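NreA protein (Staphylococcus carnosus subsp. carnosus TM300, PDB 4IUH) is a cytosolic GAF-domain protein that binds nitrate and functions as the nitrate receptor of the staphylococcal nitrate regulation system. Local coordinates at residues I121-L135 with F150-E162. Numbering follows the deposited sequence.
Sequences IPLWKNNRVYGALLL and FRINQRLGSFTDE
Trp124 and Thr160 pair their backbones where the C-terminal segment 150-162 docks on the hairpin 121-135 of the antiparallel sheet in this GAF-domain protein. The pairing is a single antiparallel hydrogen-bonded bridge: Trp124 N gives a nearly straight bond to Thr160 O (2.7 Å), and Thr160 N returns one to Trp124 O, meeting a lone pair in the carbonyl plane. The hairpin closes with a type II' turn from Lys125 to Arg128, and a classic bulge sets two residues, Tyr130 and Gly131, opposite the single Leu123.

Apolar residues of 150-162 lie along one face of the hairpin. Phe159 CG stands anti to its carbonyl carbon (chi1 -64°), laying one ring face over Leu123 CD1, while Phe159 CE1 reaches Tyr130 CD1 at 3.6 Å; those two rings are tilted by 30° and offset so far that little of either lies over the other. Ile152 sends its CD1 methyl against two leucines, Leu123 CD2 at 3.8 Å and, tightly, Leu133 CD2 at 3.4 Å. Phe150 suits its place because a flat ring can take one methyl, Leu135 CD1, on its face and another, Ile121 CD1, at its edge, 3.5 Å from Phe150 CD2. Helix 25-36 adds Leu29 against Leu133.

Asp161, with two carboxylate oxygens, can take Arg151 NE and NH2 side-on while OD1 also accepts Ile152 N from above the carboxylate plane, holding the backbone that carries the Ile152 side chain. Glu162, salt-bridged to Arg89, lays OE2 against Pro122 CG. The indole of Trp124 is sandwiched between Val129 CG2 on one face and Asp161 O on the opposite one; its buried NE1 finds no polar partner, lying 3.6 Å from Glu162 CA.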
loop_
_atom_site.group_PDB
_atom_site.type_symbol
_atom_site.label_atom_id
_atom_site.label_comp_id
_atom_site.label_asym_id
_atom_site.label_seq_id
_atom_site.Cartn_x
_atom_site.Cartn_y
_atom_site.Cartn_z
ATOM N N ILE A 121 0.728 -4.245 2.583
ATOM C CA ILE A 121 1.776 -5.172 2.997
ATOM C C ILE A 121 3.112 -4.483 3.246
ATOM O O ILE A 121 3.614 -3.764 2.384
ATOM C CB ILE A 121 1.961 -6.295 1.964
ATOM C CG1 ILE A 121 0.661 -7.086 1.815
ATOM C CG2 ILE A 121 3.082 -7.222 2.374
ATOM C CD1 ILE A 121 0.632 -7.957 0.586
ATOM N N PRO A 122 3.698 -4.713 4.430
ATOM C CA PRO A 122 5.009 -4.152 4.770
ATOM C C PRO A 122 6.084 -4.632 3.820
ATOM O O PRO A 122 6.180 -5.832 3.556
ATOM C CB PRO A 122 5.269 -4.685 6.184
ATOM C CG PRO A 122 4.387 -5.887 6.310
ATOM C CD PRO A 122 3.164 -5.561 5.508
ATOM N N LEU A 123 6.858 -3.688 3.292
ATOM C CA LEU A 123 7.995 -3.999 2.449
ATOM C C LEU A 123 9.274 -3.954 3.278
ATOM O O LEU A 123 9.620 -2.917 3.849
ATOM C CB LEU A 123 8.095 -2.996 1.303
ATOM C CG LEU A 123 6.917 -2.913 0.333
ATOM C CD1 LEU A 123 7.202 -1.875 -0.743
ATOM C CD2 LEU A 123 6.617 -4.287 -0.284
ATOM N N TRP A 124 9.977 -5.079 3.335
ATOM C CA TRP A 124 11.218 -5.165 4.088
ATOM C C TRP A 124 12.433 -5.096 3.179
ATOM O O TRP A 124 12.455 -5.689 2.102
ATOM C CB TRP A 124 11.264 -6.453 4.902
ATOM C CG TRP A 124 10.293 -6.478 6.035
ATOM C CD1 TRP A 124 8.931 -6.490 5.949
ATOM C CD2 TRP A 124 10.606 -6.507 7.431
ATOM N NE1 TRP A 124 8.378 -6.520 7.204
ATOM C CE2 TRP A 124 9.385 -6.532 8.133
ATOM C CE3 TRP A 124 11.801 -6.512 8.156
ATOM C CZ2 TRP A 124 9.324 -6.565 9.522
ATOM C CZ3 TRP A 124 11.740 -6.540 9.537
ATOM C CH2 TRP A 124 10.512 -6.565 10.206
ATOM N N LYS A 125 13.433 -4.349 3.627
ATOM C CA LYS A 125 14.727 -4.299 2.972
ATOM C C LYS A 125 15.757 -4.587 4.056
ATOM O O LYS A 125 15.702 -3.993 5.136
ATOM C CB LYS A 125 14.971 -2.924 2.354
ATOM C CG LYS A 125 16.260 -2.848 1.552
ATOM C CD LYS A 125 16.875 -1.456 1.577
ATOM C CE LYS A 125 15.999 -0.448 0.860
ATOM N NZ LYS A 125 16.703 0.855 0.662
ATOM N N ASN A 126 16.683 -5.497 3.769
ATOM C CA ASN A 126 17.556 -6.062 4.795
ATOM C C ASN A 126 16.702 -6.685 5.894
ATOM O O ASN A 126 15.729 -7.387 5.608
ATOM C CB ASN A 126 18.498 -5.005 5.379
ATOM C CG ASN A 126 19.091 -4.104 4.315
ATOM O OD1 ASN A 126 19.304 -4.523 3.178
ATOM N ND2 ASN A 126 19.359 -2.856 4.680
ATOM N N ASN A 127 17.050 -6.422 7.147
ATOM C CA ASN A 127 16.259 -6.932 8.258
ATOM C C ASN A 127 15.386 -5.848 8.885
ATOM O O ASN A 127 15.064 -5.915 10.071
ATOM C CB ASN A 127 17.164 -7.565 9.317
ATOM N N ARG A 128 14.997 -4.857 8.088
ATOM C CA ARG A 128 14.222 -3.731 8.605
ATOM C C ARG A 128 12.995 -3.396 7.750
ATOM O O ARG A 128 13.012 -3.561 6.534
ATOM C CB ARG A 128 15.118 -2.496 8.745
ATOM N N VAL A 129 11.931 -2.932 8.402
ATOM C CA VAL A 129 10.733 -2.487 7.695
ATOM C C VAL A 129 11.082 -1.209 6.964
ATOM O O VAL A 129 11.907 -0.433 7.432
ATOM C CB VAL A 129 9.559 -2.200 8.656
ATOM C CG1 VAL A 129 8.234 -2.345 7.929
ATOM C CG2 VAL A 129 9.607 -3.124 9.856
ATOM N N TYR A 130 10.451 -0.974 5.824
ATOM C CA TYR A 130 10.920 0.074 4.932
ATOM C C TYR A 130 9.786 0.844 4.266
ATOM O O TYR A 130 9.683 2.062 4.402
ATOM C CB TYR A 130 11.822 -0.553 3.872
ATOM C CG TYR A 130 12.588 0.427 3.034
ATOM C CD1 TYR A 130 12.247 0.645 1.705
ATOM C CD2 TYR A 130 13.665 1.128 3.563
ATOM C CE1 TYR A 130 12.960 1.541 0.917
ATOM C CE2 TYR A 130 14.383 2.027 2.788
ATOM C CZ TYR A 130 14.022 2.231 1.464
ATOM O OH TYR A 130 14.732 3.122 0.688
ATOM N N GLY A 131 8.940 0.133 3.535
ATOM C CA GLY A 131 7.874 0.771 2.789
ATOM C C GLY A 131 6.595 -0.028 2.877
ATOM O O GLY A 131 6.435 -0.855 3.771
ATOM N N ALA A 132 5.677 0.220 1.953
ATOM C CA ALA A 132 4.420 -0.505 1.951
ATOM C C ALA A 132 3.911 -0.730 0.537
ATOM O O ALA A 132 4.037 0.135 -0.332
ATOM C CB ALA A 132 3.377 0.237 2.785
ATOM N N LEU A 133 3.337 -1.902 0.311
ATOM C CA LEU A 133 2.620 -2.162 -0.926
ATOM C C LEU A 133 1.135 -2.143 -0.611
ATOM O O LEU A 133 0.689 -2.800 0.333
ATOM C CB LEU A 133 3.021 -3.516 -1.518
ATOM C CG LEU A 133 2.172 -3.990 -2.698
ATOM C CD1 LEU A 133 2.388 -3.102 -3.921
ATOM C CD2 LEU A 133 2.422 -5.462 -3.030
ATOM N N LEU A 134 0.377 -1.376 -1.388
ATOM C CA LEU A 134 -1.072 -1.320 -1.223
ATOM C C LEU A 134 -1.768 -1.962 -2.418
ATOM O O LEU A 134 -1.527 -1.587 -3.561
ATOM C CB LEU A 134 -1.532 0.133 -1.063
ATOM C CG LEU A 134 -3.037 0.406 -1.022
ATOM C CD1 LEU A 134 -3.674 -0.398 0.089
ATOM C CD2 LEU A 134 -3.318 1.897 -0.837
ATOM N N LEU A 135 -2.619 -2.943 -2.153
ATOM C CA LEU A 135 -3.414 -3.575 -3.197
ATOM C C LEU A 135 -4.877 -3.280 -2.883
ATOM O O LEU A 135 -5.344 -3.598 -1.794
ATOM C CB LEU A 135 -3.145 -5.085 -3.225
ATOM C CG LEU A 135 -1.661 -5.466 -3.344
ATOM C CD1 LEU A 135 -1.436 -6.962 -3.233
ATOM C CD2 LEU A 135 -1.080 -4.953 -4.650
ATOM N N PHE A 150 -0.797 -13.362 0.567
ATOM C CA PHE A 150 -0.014 -12.934 -0.596
ATOM C C PHE A 150 1.461 -12.659 -0.268
ATOM O O PHE A 150 1.769 -12.050 0.756
ATOM C CB PHE A 150 -0.666 -11.688 -1.215
ATOM C CG PHE A 150 0.087 -11.123 -2.387
ATOM C CD1 PHE A 150 -0.116 -11.625 -3.663
ATOM C CD2 PHE A 150 0.992 -10.093 -2.214
ATOM C CE1 PHE A 150 0.577 -11.114 -4.742
ATOM C CE2 PHE A 150 1.690 -9.579 -3.285
ATOM C CZ PHE A 150 1.479 -10.089 -4.555
ATOM N N ARG A 151 2.360 -13.102 -1.147
ATOM C CA ARG A 151 3.798 -12.952 -0.929
ATOM C C ARG A 151 4.452 -11.895 -1.819
ATOM O O ARG A 151 4.233 -11.861 -3.030
ATOM C CB ARG A 151 4.530 -14.284 -1.132
ATOM C CG ARG A 151 4.041 -15.424 -0.261
ATOM C CD ARG A 151 4.104 -15.072 1.214
ATOM N NE ARG A 151 5.387 -14.493 1.609
ATOM C CZ ARG A 151 6.488 -15.201 1.866
ATOM N NH1 ARG A 151 6.478 -16.526 1.761
ATOM N NH2 ARG A 151 7.607 -14.579 2.220
ATOM N N ILE A 152 5.279 -11.055 -1.202
ATOM C CA ILE A 152 6.060 -10.055 -1.916
ATOM C C ILE A 152 7.266 -10.691 -2.592
ATOM O O ILE A 152 7.509 -10.477 -3.779
ATOM C CB ILE A 152 6.603 -8.983 -0.951
ATOM C CG1 ILE A 152 5.463 -8.191 -0.331
ATOM C CG2 ILE A 152 7.539 -8.036 -1.677
ATOM C CD1 ILE A 152 4.730 -7.369 -1.323
ATOM N N ASN A 153 8.004 -11.475 -1.809
ATOM C CA ASN A 153 9.323 -11.994 -2.172
ATOM C C ASN A 153 9.483 -12.478 -3.612
ATOM O O ASN A 153 8.635 -13.200 -4.137
ATOM C CB ASN A 153 9.735 -13.102 -1.200
ATOM C CG ASN A 153 9.514 -12.719 0.256
ATOM O OD1 ASN A 153 8.622 -11.932 0.579
ATOM N ND2 ASN A 153 10.328 -13.284 1.143
ATOM N N GLN A 154 10.584 -12.055 -4.229
ATOM C CA GLN A 154 10.911 -12.379 -5.612
ATOM C C GLN A 154 9.808 -11.959 -6.580
ATOM O O GLN A 154 9.430 -12.717 -7.467
ATOM C CB GLN A 154 11.241 -13.870 -5.764
ATOM N N ARG A 155 9.294 -10.748 -6.403
ATOM C CA ARG A 155 8.268 -10.234 -7.298
ATOM C C ARG A 155 8.268 -8.710 -7.320
ATOM O O ARG A 155 7.577 -8.083 -8.125
ATOM C CB ARG A 155 6.890 -10.767 -6.903
ATOM C CG ARG A 155 5.938 -10.898 -8.078
ATOM C CD ARG A 155 4.663 -11.596 -7.688
ATOM N NE ARG A 155 3.620 -11.370 -8.682
ATOM C CZ ARG A 155 2.373 -11.811 -8.566
ATOM N NH1 ARG A 155 2.010 -12.513 -7.501
ATOM N NH2 ARG A 155 1.487 -11.554 -9.516
ATOM N N LEU A 156 9.064 -8.120 -6.435
ATOM C CA LEU A 156 9.165 -6.672 -6.345
ATOM C C LEU A 156 10.587 -6.288 -5.947
ATOM O O LEU A 156 10.803 -5.634 -4.926
ATOM C CB LEU A 156 8.152 -6.134 -5.326
ATOM C CG LEU A 156 7.813 -4.649 -5.433
ATOM C CD1 LEU A 156 7.120 -4.361 -6.751
ATOM C CD2 LEU A 156 6.958 -4.207 -4.263
ATOM N N GLY A 157 11.554 -6.714 -6.751
ATOM C CA GLY A 157 12.945 -6.379 -6.521
ATOM C C GLY A 157 13.544 -7.028 -5.287
ATOM O O GLY A 157 13.415 -8.234 -5.078
ATOM N N SER A 158 14.200 -6.216 -4.465
ATOM C CA SER A 158 14.885 -6.706 -3.277
ATOM C C SER A 158 13.980 -6.712 -2.048
ATOM O O SER A 158 14.407 -7.087 -0.957
ATOM C CB SER A 158 16.128 -5.855 -2.998
ATOM O OG SER A 158 15.770 -4.548 -2.569
ATOM N N PHE A 159 12.732 -6.294 -2.220
ATOM C CA PHE A 159 11.814 -6.225 -1.090
ATOM C C PHE A 159 11.264 -7.598 -0.729
ATOM O O PHE A 159 11.086 -8.457 -1.589
ATOM C CB PHE A 159 10.669 -5.253 -1.374
ATOM C CG PHE A 159 11.113 -3.830 -1.546
ATOM C CD1 PHE A 159 11.961 -3.240 -0.624
ATOM C CD2 PHE A 159 10.694 -3.086 -2.636
ATOM C CE1 PHE A 159 12.378 -1.930 -0.780
ATOM C CE2 PHE A 159 11.107 -1.775 -2.804
ATOM C CZ PHE A 159 11.952 -1.194 -1.876
ATOM N N THR A 160 11.025 -7.804 0.560
ATOM C CA THR A 160 10.339 -8.995 1.033
ATOM C C THR A 160 9.211 -8.541 1.950
ATOM O O THR A 160 9.075 -7.342 2.236
ATOM C CB THR A 160 11.284 -9.953 1.796
ATOM O OG1 THR A 160 11.779 -9.312 2.977
ATOM C CG2 THR A 160 12.463 -10.376 0.924
ATOM N N ASP A 161 8.391 -9.484 2.403
ATOM C CA ASP A 161 7.336 -9.130 3.342
ATOM C C ASP A 161 7.685 -9.585 4.756
ATOM O O ASP A 161 8.827 -9.957 5.029
ATOM C CB ASP A 161 5.965 -9.637 2.883
ATOM C CG ASP A 161 5.948 -11.125 2.583
ATOM O OD1 ASP A 161 5.298 -11.520 1.592
ATOM O OD2 ASP A 161 6.566 -11.903 3.338
ATOM N N GLU A 162 6.700 -9.550 5.648
ATOM C CA GLU A 162 6.929 -9.824 7.062
ATOM C C GLU A 162 7.098 -11.314 7.350
ATOM O O GLU A 162 7.638 -11.704 8.386
ATOM C CB GLU A 162 5.787 -9.252 7.910
ATOM C CG GLU A 162 4.464 -10.005 7.812
ATOM C CD GLU A 162 3.631 -9.622 6.595
ATOM O OE1 GLU A 162 2.385 -9.664 6.698
ATOM O OE2 GLU A 162 4.206 -9.288 5.535
#